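Side-chain contacts in SusD homolog (Bacteroides thetaiotaomicron, PDB 3EHM), which probably binds mucin O-glycans at the cell surface as a SusD-like lipoprotein, helping this gut symbiont to use host glycans: residues Ala262-Tyr267 with Ser329-Asp334; Phe349-Ala354 with Asn358-Asp363. All coordinates share one frame; numbering follows the deposited sequence.

Contact 1 of 2, residues Ala262-Tyr267 with Ser329-Asp334; sequences ASVNEY and SRPKVD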
# COMPACT_ATOMS: atom_id res chain seq x y z
N ALA A 262 9.89 -3.85 -15.29
CA ALA A 262 9.27 -3.54 -16.58
C ALA A 262 8.96 -2.04 -16.72
O ALA A 262 9.36 -1.41 -17.70
CB ALA A 262 7.99 -4.35 -16.75
N SER A 263 8.26 -1.47 -15.75
CA SER A 263 7.92 -0.06 -15.83
C SER A 263 9.09 0.89 -15.60
O SER A 263 9.16 1.97 -16.20
CB SER A 263 6.79 0.27 -14.84
OG SER A 263 6.34 1.60 -15.05
N VAL A 264 10.03 0.51 -14.74
CA VAL A 264 11.18 1.36 -14.46
C VAL A 264 12.22 1.35 -15.58
O VAL A 264 12.66 2.41 -16.03
CB VAL A 264 11.89 0.95 -13.13
CG1 VAL A 264 13.22 1.69 -13.00
CG2 VAL A 264 11.00 1.29 -11.94
N ASN A 265 12.61 0.17 -16.04
CA ASN A 265 13.65 0.05 -17.06
C ASN A 265 13.20 -0.26 -18.49
O ASN A 265 13.77 0.27 -19.44
CB ASN A 265 14.69 -0.98 -16.65
CG ASN A 265 15.36 -0.64 -15.34
OD1 ASN A 265 15.72 0.51 -15.09
ND2 ASN A 265 15.55 -1.64 -14.49
N GLU A 266 12.20 -1.12 -18.64
CA GLU A 266 11.74 -1.48 -19.97
C GLU A 266 10.92 -0.39 -20.64
O GLU A 266 11.22 0.03 -21.76
CB GLU A 266 10.91 -2.77 -19.91
CG GLU A 266 11.70 -4.01 -19.48
CD GLU A 266 12.92 -4.27 -20.34
OE1 GLU A 266 12.83 -4.11 -21.58
OE2 GLU A 266 13.98 -4.64 -19.78
N TYR A 267 9.87 0.07 -19.96
CA TYR A 267 9.00 1.10 -20.51
C TYR A 267 9.48 2.52 -20.22
O TYR A 267 9.04 3.48 -20.87
CB TYR A 267 7.57 0.93 -19.98
CG TYR A 267 6.99 -0.46 -20.14
CD1 TYR A 267 7.22 -1.21 -21.30
CD2 TYR A 267 6.17 -1.01 -19.16
CE1 TYR A 267 6.64 -2.47 -21.47
CE2 TYR A 267 5.58 -2.27 -19.32
CZ TYR A 267 5.82 -2.99 -20.48
OH TYR A 267 5.22 -4.22 -20.66
N SER A 329 15.28 10.74 -11.56
CA SER A 329 15.67 9.72 -10.58
C SER A 329 14.76 8.50 -10.74
O SER A 329 13.57 8.64 -11.00
CB SER A 329 15.56 10.28 -9.16
OG SER A 329 16.54 11.29 -8.94
N ARG A 330 15.33 7.32 -10.58
CA ARG A 330 14.58 6.07 -10.71
C ARG A 330 14.62 5.27 -9.42
O ARG A 330 15.56 5.37 -8.65
CB ARG A 330 15.19 5.18 -11.80
CG ARG A 330 15.46 5.86 -13.11
CD ARG A 330 16.00 4.85 -14.11
NE ARG A 330 16.37 5.49 -15.37
CZ ARG A 330 16.64 4.83 -16.49
NH1 ARG A 330 16.60 3.50 -16.51
NH2 ARG A 330 16.97 5.50 -17.59
N PRO A 331 13.58 4.45 -9.19
CA PRO A 331 13.58 3.64 -7.97
C PRO A 331 14.73 2.64 -8.11
O PRO A 331 14.96 2.11 -9.21
CB PRO A 331 12.23 2.93 -8.03
CG PRO A 331 11.37 3.90 -8.78
CD PRO A 331 12.29 4.36 -9.88
N LYS A 332 15.48 2.42 -7.04
CA LYS A 332 16.57 1.45 -7.09
C LYS A 332 15.94 0.07 -6.93
O LYS A 332 15.17 -0.16 -5.99
CB LYS A 332 17.57 1.68 -5.97
CG LYS A 332 18.55 2.80 -6.24
CD LYS A 332 19.66 2.83 -5.19
CE LYS A 332 20.72 3.87 -5.54
NZ LYS A 332 21.75 3.99 -4.48
N VAL A 333 16.24 -0.83 -7.86
CA VAL A 333 15.69 -2.17 -7.80
C VAL A 333 16.37 -3.07 -8.82
O VAL A 333 16.85 -2.60 -9.85
CB VAL A 333 14.15 -2.15 -8.09
CG1 VAL A 333 13.89 -1.57 -9.49
CG2 VAL A 333 13.58 -3.55 -8.00
N ASP A 334 16.45 -4.35 -8.51
CA ASP A 334 17.04 -5.31 -9.45
C ASP A 334 16.13 -6.54 -9.50
O ASP A 334 15.16 -6.62 -8.75
CB ASP A 334 18.47 -5.68 -9.05
CG ASP A 334 18.58 -6.18 -7.64
OD1 ASP A 334 17.92 -7.19 -7.31
OD2 ASP A 334 19.33 -5.56 -6.85
O HOH W 1 16.04 2.12 -18.90
O HOH W 2 16.88 -1.11 -11.97
O HOH W 3 17.40 1.71 -13.74

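Contact 2 of 2, residues Phe349-Ala354 with Asn358-Asp363; sequences FLKAEA and NLIGGD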
# COMPACT_ATOMS: atom_id res chain seq x y z
N PHE A 349 4.68 2.03 14.07
CA PHE A 349 3.90 3.23 13.78
C PHE A 349 2.43 3.01 14.09
O PHE A 349 1.72 3.94 14.48
CB PHE A 349 4.10 3.65 12.32
CG PHE A 349 5.47 4.20 12.04
CD1 PHE A 349 5.92 5.34 12.69
CD2 PHE A 349 6.32 3.55 11.15
CE1 PHE A 349 7.20 5.84 12.46
CE2 PHE A 349 7.60 4.04 10.91
CZ PHE A 349 8.04 5.19 11.56
N LEU A 350 1.98 1.77 13.92
CA LEU A 350 0.61 1.41 14.22
C LEU A 350 0.42 1.50 15.74
O LEU A 350 -0.59 2.01 16.21
CB LEU A 350 0.31 -0.01 13.74
CG LEU A 350 0.16 -0.17 12.22
CD1 LEU A 350 0.12 -1.65 11.85
CD2 LEU A 350 -1.11 0.55 11.76
N LYS A 351 1.39 0.99 16.49
CA LYS A 351 1.32 1.04 17.95
C LYS A 351 1.37 2.49 18.42
O LYS A 351 0.71 2.87 19.39
CB LYS A 351 2.47 0.24 18.57
CG LYS A 351 2.35 -1.26 18.33
CD LYS A 351 3.45 -2.06 19.01
CE LYS A 351 3.33 -2.00 20.52
NZ LYS A 351 4.35 -2.87 21.19
N ALA A 352 2.15 3.31 17.72
CA ALA A 352 2.28 4.73 18.06
C ALA A 352 0.91 5.40 18.00
O ALA A 352 0.51 6.12 18.93
CB ALA A 352 3.25 5.41 17.09
N GLU A 353 0.20 5.19 16.90
CA GLU A 353 -1.12 5.79 16.75
C GLU A 353 -2.08 5.20 17.79
O GLU A 353 -2.87 5.92 18.39
CB GLU A 353 -1.69 5.54 15.36
CG GLU A 353 -2.95 6.35 15.08
CD GLU A 353 -3.57 6.08 13.72
OE1 GLU A 353 -2.83 5.67 12.80
OE2 GLU A 353 -4.79 6.29 13.57
N ALA A 354 -2.00 3.89 17.99
CA ALA A 354 -2.88 3.24 18.96
C ALA A 354 -2.70 3.85 20.35
O ALA A 354 -3.68 4.15 21.03
CB ALA A 354 -2.58 1.75 19.00
N ASN A 358 -5.12 6.21 23.09
CA ASN A 358 -5.41 5.38 24.25
C ASN A 358 -6.05 4.02 24.00
O ASN A 358 -6.88 3.56 24.80
CB ASN A 358 -6.30 6.16 25.23
CG ASN A 358 -5.52 7.17 26.04
OD1 ASN A 358 -4.88 8.07 25.50
ND2 ASN A 358 -5.56 7.01 27.36
N LEU A 359 -5.68 3.36 22.91
CA LEU A 359 -6.23 2.05 22.61
C LEU A 359 -5.35 0.98 23.25
O LEU A 359 -5.80 -0.11 23.57
CB LEU A 359 -6.31 1.84 21.09
CG LEU A 359 -7.12 2.89 20.32
CD1 LEU A 359 -7.17 2.52 18.85
CD2 LEU A 359 -8.53 2.97 20.89
N ILE A 360 -4.07 1.32 23.44
CA ILE A 360 -3.11 0.42 24.07
C ILE A 360 -2.24 1.25 25.01
O ILE A 360 -2.30 2.48 24.99
CB ILE A 360 -2.17 -0.25 23.04
CG1 ILE A 360 -1.29 0.81 22.36
CG2 ILE A 360 -2.97 -1.02 22.01
CD1 ILE A 360 -0.23 0.24 21.44
N GLY A 361 -1.44 0.58 25.83
CA GLY A 361 -0.58 1.29 26.75
C GLY A 361 0.74 1.66 26.09
O GLY A 361 1.09 1.12 25.04
N GLY A 362 1.47 2.59 26.69
CA GLY A 362 2.74 3.00 26.13
C GLY A 362 2.82 4.45 25.72
O GLY A 362 1.81 5.16 25.67
N ASP A 363 4.03 4.89 25.42
CA ASP A 363 4.30 6.27 25.01
C ASP A 363 4.37 6.35 23.49
O ASP A 363 5.21 5.71 22.87
CB ASP A 363 5.64 6.73 25.60
CG ASP A 363 5.96 8.16 25.26
OD1 ASP A 363 7.16 8.50 25.18
OD2 ASP A 363 5.02 8.96 25.09

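Contact 1 of 2, residues Ala262-Tyr267 with Ser329-Asp334
Val264 sets its two methyls against the side chains of Arg330 and Pro331, each branch meeting a different neighbour. With CG1 anti to the backbone N (chi1 170°), that methyl lies 4.2 Å from Arg330 CB, while CG2 comes to 3.9 Å from Pro331 CD. Valine and proline ring run antiparallel to one another, a beta-branched side chain in ordinary van der Waals contact with a rigid ring. An alanine in place of Val264 would probably open a gap beside the proline ring and leave Arg330 CB without its apolar neighbour. Beyond this greasy patch the contact turns polar. The arginine chain runs extended from CG to NE and carries its guanidinium past the valine to Asn265. There Asn265 OD1 lies at the edge of the guanidinium, near its plane, 3.4 Å from Arg330 NH1, a weak bond bent to 136°, with the amide and guanidinium planes 40° apart. In the SusD-like fold this joins the short helix 261-266, within whose pi-type turn Val264 and Asn265 both lie, to the long loop ahead of strand 339-342. Water does much of the joining: one molecule accepts from Arg330 NH1 at 2.8 Å and donates to the Asn265 backbone O. An amide suits position 265 because its two ends differ: OD1 accepts from a second water, whereas ND2 donates to a third, 2.9 Å away, which in turn donates to Val333 O.

Contact 2 of 2, residues Phe349-Ala354 with Asn358-Asp363
Ile360 folds back against the end of helix 344-356, laying its longer branch across Ala354 and reaching back along the helix toward Lys351, whose carbonyl O is 3.5 Å from Ile360 CD1. Its CG1 is tucked between backbone N and C (chi1 65°), and the chain then continues extended, so that CD1 is carried along the helix surface. Both carbons of this branch touch the alanine methyl: Ala354 CB is 3.7 Å from Ile360 CD1. The shorter branch adds a looser touch, with Ile360 CG2 4.1 Å from Ala354 CB. A small side chain suits position 354, since its methyl points at the returning loop and lets the isoleucine lie close to the helix. One turn earlier, Lys351 contributes the apolar root of its side chain, CB standing 3.9 Å from Ile360 CD1, and its ammonium end forms a weak, long ion pair with Glu240. Leu359 approaches differently. Its CB and CG lie beside the Ala354 carbonyl oxygen, CB at 3.5 Å, while its own backbone N donates to that oxygen over 2.9 Å. The N-H is nearly straight to its acceptor, at 167°, although the donor stands 31° out of the carbonyl plane. Ile227 of helix 220-231 touches both Ala354 and Ile360, extending the apolar cluster beyond the loop. Farther along, Asp363 occupies the N-cap position before helix 364-378, its OD1 hydrogen-bonded to Thr366 OG1. Asn358 is the C-prime residue where the backbone reverses, and asparagine suits it because, after glycine, it tolerates positive phi most readily: with Leu359 N bonded to Ala354 O and Asn358 N to Ala355 O, this is a Schellman motif ending the helix.

Overall arrangement
From the N terminus, the chain passes through several long helices before helix 261-266 supplies the first side of contact 1. The chain then makes an excursion of 61 residues, through short helices and the hairpin of strands 295-297 and 304-306, before 329-334 closes that loop. Strand 339-342 leads on to helix 344-356, where contact 2 opens and almost at once closes across the turn into helix 364-378. The two are therefore in series, neither nested nor crossed. They lie on opposite sides of the chain's centre, with centres 36 Å apart: contact 1 joins helix 261-266 to the loop before strand 339-342, far apart in sequence, contact 2 a local helix-to-helix connection.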